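Side-chain contacts in dTor_3x33L (Synthetic construct, PDB 4YY2), which has no known natural activity, being a computationally designed left-handed alpha/alpha toroid whose three helical repeats close into a ring: residues Leu15-Glu18 and Thr23-Glu26; Val11-Ile16 and Leu46-Glu51. All blocks are in the same frame, centred on the assembly; numbering follows the deposited sequence.

Contact 1 of 2, residues Leu15-Glu18 and Thr23-Glu26; sequences LIAE and TREE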
loop_
_atom_site.group_PDB
_atom_site.type_symbol
_atom_site.label_atom_id
_atom_site.label_comp_id
_atom_site.label_asym_id
_atom_site.label_seq_id
_atom_site.Cartn_x
_atom_site.Cartn_y
_atom_site.Cartn_z
ATOM N N LEU A 15 0.650 -2.654 -6.764
ATOM C CA LEU A 15 -0.761 -2.483 -6.496
ATOM C C LEU A 15 -1.088 -1.009 -6.275
ATOM O O LEU A 15 -2.158 -0.541 -6.675
ATOM C CB LEU A 15 -1.231 -3.355 -5.288
ATOM C CG LEU A 15 -1.179 -4.854 -5.541
ATOM C CD1 LEU A 15 -1.432 -5.660 -4.313
ATOM C CD2 LEU A 15 -2.097 -5.293 -6.680
ATOM N N ILE A 16 -0.217 -0.310 -5.542
ATOM C CA ILE A 16 -0.381 1.147 -5.288
ATOM C C ILE A 16 -0.294 1.954 -6.587
ATOM O O ILE A 16 -1.157 2.836 -6.828
ATOM C CB ILE A 16 0.611 1.649 -4.237
ATOM C CG1 ILE A 16 0.292 0.996 -2.867
ATOM C CG2 ILE A 16 0.604 3.161 -4.185
ATOM C CD1 ILE A 16 1.402 1.141 -1.845
ATOM N N ALA A 17 0.659 1.603 -7.463
ATOM C CA ALA A 17 0.661 2.203 -8.784
ATOM C C ALA A 17 -0.639 2.060 -9.556
ATOM O O ALA A 17 -1.173 3.047 -10.166
ATOM C CB ALA A 17 1.813 1.659 -9.607
ATOM N N GLU A 18 -1.173 0.833 -9.594
ATOM C CA GLU A 18 -2.477 0.634 -10.256
ATOM C C GLU A 18 -3.573 1.494 -9.648
ATOM O O GLU A 18 -4.416 2.116 -10.389
ATOM C CB GLU A 18 -2.872 -0.813 -10.248
ATOM C CG GLU A 18 -3.949 -1.143 -11.262
ATOM C CD GLU A 18 -4.023 -2.618 -11.648
ATOM O OE1 GLU A 18 -3.527 -3.474 -10.876
ATOM O OE2 GLU A 18 -4.582 -2.915 -12.756
ATOM N N THR A 23 2.865 4.779 -12.885
ATOM C CA THR A 23 3.718 3.613 -13.225
ATOM C C THR A 23 4.340 3.022 -11.991
ATOM O O THR A 23 4.508 3.670 -10.972
ATOM C CB THR A 23 4.876 3.937 -14.230
ATOM O OG1 THR A 23 5.858 4.708 -13.581
ATOM C CG2 THR A 23 4.320 4.682 -15.472
ATOM N N ARG A 24 4.721 1.755 -12.101
ATOM C CA ARG A 24 5.420 1.083 -11.013
ATOM C C ARG A 24 6.727 1.750 -10.702
ATOM O O ARG A 24 7.076 1.895 -9.519
ATOM C CB ARG A 24 5.647 -0.367 -11.399
ATOM C CG ARG A 24 4.342 -1.110 -11.657
ATOM C CD ARG A 24 4.467 -2.326 -12.538
ATOM N NE ARG A 24 3.261 -3.141 -12.444
ATOM C CZ ARG A 24 3.188 -4.399 -12.930
ATOM N NH1 ARG A 24 4.257 -4.968 -13.473
ATOM N NH2 ARG A 24 2.061 -5.095 -12.818
ATOM N N GLU A 25 7.441 2.221 -11.719
ATOM C CA GLU A 25 8.724 2.920 -11.437
ATOM C C GLU A 25 8.569 4.280 -10.736
ATOM O O GLU A 25 9.402 4.649 -9.934
ATOM C CB GLU A 25 9.645 3.085 -12.669
ATOM C CG GLU A 25 10.353 1.821 -13.079
ATOM C CD GLU A 25 11.262 1.236 -11.962
ATOM O OE1 GLU A 25 12.166 1.964 -11.443
ATOM O OE2 GLU A 25 11.069 0.034 -11.638
ATOM N N GLU A 26 7.530 5.038 -11.116
ATOM C CA GLU A 26 7.209 6.306 -10.478
ATOM C C GLU A 26 6.950 6.095 -8.988
ATOM O O GLU A 26 7.483 6.784 -8.102
ATOM C CB GLU A 26 5.988 6.949 -11.186
ATOM C CG GLU A 26 6.387 7.642 -12.452
ATOM C CD GLU A 26 5.216 8.078 -13.318
ATOM O OE1 GLU A 26 4.097 7.554 -13.201
ATOM O OE2 GLU A 26 5.445 8.947 -14.138
HETATM O O HOH W 1 -0.661 -4.214 -11.255
#
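A17 sets its methyl group against the backbone at T23 and R24, where helix 8-20 turns through a short loop into helix 24-36 in an alpha/alpha hairpin whose second helix opens with a capping box. The tight part of the contact is small and built on this one buried side chain. CB of A17 lies 3.6 Å from O of T23 and 3.8 Å from N of R24, and the two CA atoms of A17 and R24 come within 5.4 Å of each other. Alanine suits the place because its compact methyl packs directly on the T23 carbonyl and the R24 amide nitrogen where the chains run this close. R24 adds the start of its aliphatic chain, its CG standing 4.3 Å from CB of A17.

Further out the contact turns loose and polar, and here R24 and E18 are exposed. R24 runs on in a nearly extended chain, and its guanidinium ends near E18 without touching it: NH2 of R24 and OE1 of E18 remain 6.1 Å apart. A water bridges them, giving a hydrogen bond to E18 OE1 and accepting a long one from R24 NH2 in the guanidinium plane. E18 also has a weak, long ion pair with K96 of helix 90-101.

T23 suits the N-cap because its short hydroxyl can fold back to the first turn, where OG1 accepts from N of E26 at 3.0 Å. The carboxylate of E26 in turn accepts from the T23 backbone, N of T23 lying 3.1 Å from OE1 of E26. That second bond is almost straight, at 177°, and meets OE1 on the anti side, 28° out of the carboxylate plane.

Contact 2 of 2, residues Val11-Ile16 and Leu46-Glu51; sequences VLLELI and LELIAE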
loop_
_atom_site.group_PDB
_atom_site.type_symbol
_atom_site.label_atom_id
_atom_site.label_comp_id
_atom_site.label_asym_id
_atom_site.label_seq_id
_atom_site.Cartn_x
_atom_site.Cartn_y
_atom_site.Cartn_z
ATOM N N VAL A 11 5.434 -6.039 -4.759
ATOM C CA VAL A 11 4.064 -6.295 -5.160
ATOM C C VAL A 11 3.109 -5.205 -4.604
ATOM O O VAL A 11 2.218 -4.699 -5.336
ATOM C CB VAL A 11 3.593 -7.670 -4.740
ATOM C CG1 VAL A 11 2.146 -7.891 -5.113
ATOM C CG2 VAL A 11 4.464 -8.768 -5.351
ATOM N N LEU A 12 3.289 -4.817 -3.334
ATOM C CA LEU A 12 2.468 -3.728 -2.773
ATOM C C LEU A 12 2.637 -2.440 -3.568
ATOM O O LEU A 12 1.629 -1.723 -3.889
ATOM C CB LEU A 12 2.778 -3.444 -1.279
ATOM C CG LEU A 12 2.372 -4.601 -0.357
ATOM C CD1 LEU A 12 2.893 -4.368 1.049
ATOM C CD2 LEU A 12 0.877 -4.864 -0.360
ATOM N N LEU A 13 3.867 -2.126 -3.919
ATOM C CA LEU A 13 4.107 -0.914 -4.743
ATOM C C LEU A 13 3.446 -0.984 -6.098
ATOM O O LEU A 13 2.947 0.045 -6.568
ATOM C CB LEU A 13 5.589 -0.638 -4.898
ATOM C CG LEU A 13 6.273 -0.221 -3.585
ATOM C CD1 LEU A 13 7.784 -0.233 -3.766
ATOM C CD2 LEU A 13 5.845 1.176 -3.070
ATOM N N GLU A 14 3.375 -2.166 -6.689
ATOM C CA GLU A 14 2.695 -2.343 -7.967
ATOM C C GLU A 14 1.213 -2.139 -7.849
ATOM O O GLU A 14 0.572 -1.481 -8.697
ATOM C CB GLU A 14 3.009 -3.701 -8.603
ATOM C CG GLU A 14 4.464 -3.783 -9.106
ATOM C CD GLU A 14 4.784 -5.090 -9.838
ATOM O OE1 GLU A 14 3.910 -5.972 -9.920
ATOM O OE2 GLU A 14 5.914 -5.228 -10.320
ATOM N N LEU A 15 0.650 -2.654 -6.764
ATOM C CA LEU A 15 -0.761 -2.483 -6.496
ATOM C C LEU A 15 -1.088 -1.009 -6.275
ATOM O O LEU A 15 -2.158 -0.541 -6.675
ATOM C CB LEU A 15 -1.231 -3.355 -5.288
ATOM C CG LEU A 15 -1.179 -4.854 -5.541
ATOM C CD1 LEU A 15 -1.432 -5.660 -4.313
ATOM C CD2 LEU A 15 -2.097 -5.293 -6.680
ATOM N N ILE A 16 -0.217 -0.310 -5.542
ATOM C CA ILE A 16 -0.381 1.147 -5.288
ATOM C C ILE A 16 -0.294 1.954 -6.587
ATOM O O ILE A 16 -1.157 2.836 -6.828
ATOM C CB ILE A 16 0.611 1.649 -4.237
ATOM C CG1 ILE A 16 0.292 0.996 -2.867
ATOM C CG2 ILE A 16 0.604 3.161 -4.185
ATOM C CD1 ILE A 16 1.402 1.141 -1.845
ATOM N N LEU A 46 1.905 3.812 3.637
ATOM C CA LEU A 46 0.627 4.447 4.077
ATOM C C LEU A 46 0.461 5.815 3.438
ATOM O O LEU A 46 -0.669 6.169 2.986
ATOM C CB LEU A 46 0.590 4.515 5.628
ATOM C CG LEU A 46 0.440 3.122 6.263
ATOM C CD1 LEU A 46 0.755 3.204 7.738
ATOM C CD2 LEU A 46 -0.917 2.476 6.028
ATOM N N GLU A 47 1.543 6.595 3.353
ATOM C CA GLU A 47 1.422 7.878 2.664
ATOM C C GLU A 47 1.037 7.709 1.184
ATOM O O GLU A 47 0.291 8.544 0.612
ATOM C CB GLU A 47 2.706 8.653 2.827
ATOM C CG GLU A 47 2.908 9.075 4.281
ATOM C CD GLU A 47 4.157 9.906 4.524
ATOM O OE1 GLU A 47 4.915 10.185 3.607
ATOM O OE2 GLU A 47 4.428 10.248 5.683
ATOM N N LEU A 48 1.620 6.719 0.550
ATOM C CA LEU A 48 1.369 6.475 -0.900
ATOM C C LEU A 48 -0.052 6.056 -1.123
ATOM O O LEU A 48 -0.690 6.455 -2.121
ATOM C CB LEU A 48 2.362 5.487 -1.489
ATOM C CG LEU A 48 3.805 5.965 -1.617
ATOM C CD1 LEU A 48 4.725 4.785 -1.888
ATOM C CD2 LEU A 48 3.920 7.032 -2.699
ATOM N N ILE A 49 -0.574 5.273 -0.183
ATOM C CA ILE A 49 -1.957 4.827 -0.227
ATOM C C ILE A 49 -2.936 5.975 -0.057
ATOM O O ILE A 49 -3.927 6.094 -0.826
ATOM C CB ILE A 49 -2.226 3.714 0.795
ATOM C CG1 ILE A 49 -1.481 2.430 0.383
ATOM C CG2 ILE A 49 -3.704 3.468 0.958
ATOM C CD1 ILE A 49 -1.339 1.443 1.513
ATOM N N ALA A 50 -2.592 6.881 0.859
ATOM C CA ALA A 50 -3.364 8.094 1.067
ATOM C C ALA A 50 -3.443 8.940 -0.175
ATOM O O ALA A 50 -4.504 9.422 -0.559
ATOM C CB ALA A 50 -2.798 8.896 2.251
ATOM N N GLU A 51 -2.305 9.088 -0.844
ATOM C CA GLU A 51 -2.221 9.833 -2.099
ATOM C C GLU A 51 -3.114 9.207 -3.175
ATOM O O GLU A 51 -3.803 9.901 -3.928
ATOM C CB GLU A 51 -0.761 9.801 -2.551
ATOM C CG GLU A 51 -0.320 10.683 -3.691
ATOM C CD GLU A 51 1.121 11.089 -3.377
ATOM O OE1 GLU A 51 2.061 10.425 -3.829
ATOM O OE2 GLU A 51 1.304 12.017 -2.556
#
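I16 reaches helix 41-53 with both of its branches, its side chain lying at about a right angle to those of L48 and I49. CG2 comes to CB of L48 at 4.0 Å, while the longer arm puts CD1 3.9 Å from CG1 of I49. The split follows from chi1 of -66°: CG1 lies beside the backbone N and CG2 beside the carbonyl carbon, so one beta-branched residue touches two neighbours on the facing helix. L13, one turn earlier, lies obliquely to L48. Its CB does not face the other helix, but leucine's branched end comes nearer, and CD2 meets L48 CD1 at 4.0 Å.

The axes of the two short segments are 10.6 Å apart and nearly parallel, at 17°, with helix 24-36 between them in the chain. F31 of that helix touches both L13 and L48, and I82 of helix 74-86 touches I16, in a contact whose four residues are all buried. Replacing I16 by alanine would remove CG1, CG2 and CD1, which is likely to open a gap between the helices and cost L48 CB and I49 CG1 these contacts. The closest approaches join hydrocarbon groups and no hydrogen bond crosses the interface, consistent with burial and shape holding the helices together.

How the contacts relate
Both contacts use helix 8-20 and share L15 and I16 in their segments, with centres 8 Å apart. Contact 1 joins this helix to the next one in the chain, near its C-terminal end, whereas contact 2 joins it to helix 41-53, two helices on. Their depth differs: the centre of contact 2 is 3 Å from that of the chain, that of contact 1 about 10 Å. A weak, long ion pair between R24 NH2 and E14 OE1, 3.5 Å apart, links them. The side chain of T23 is about 4 Å from a bound sodium ion, and that of L13 is about 9 Å from one.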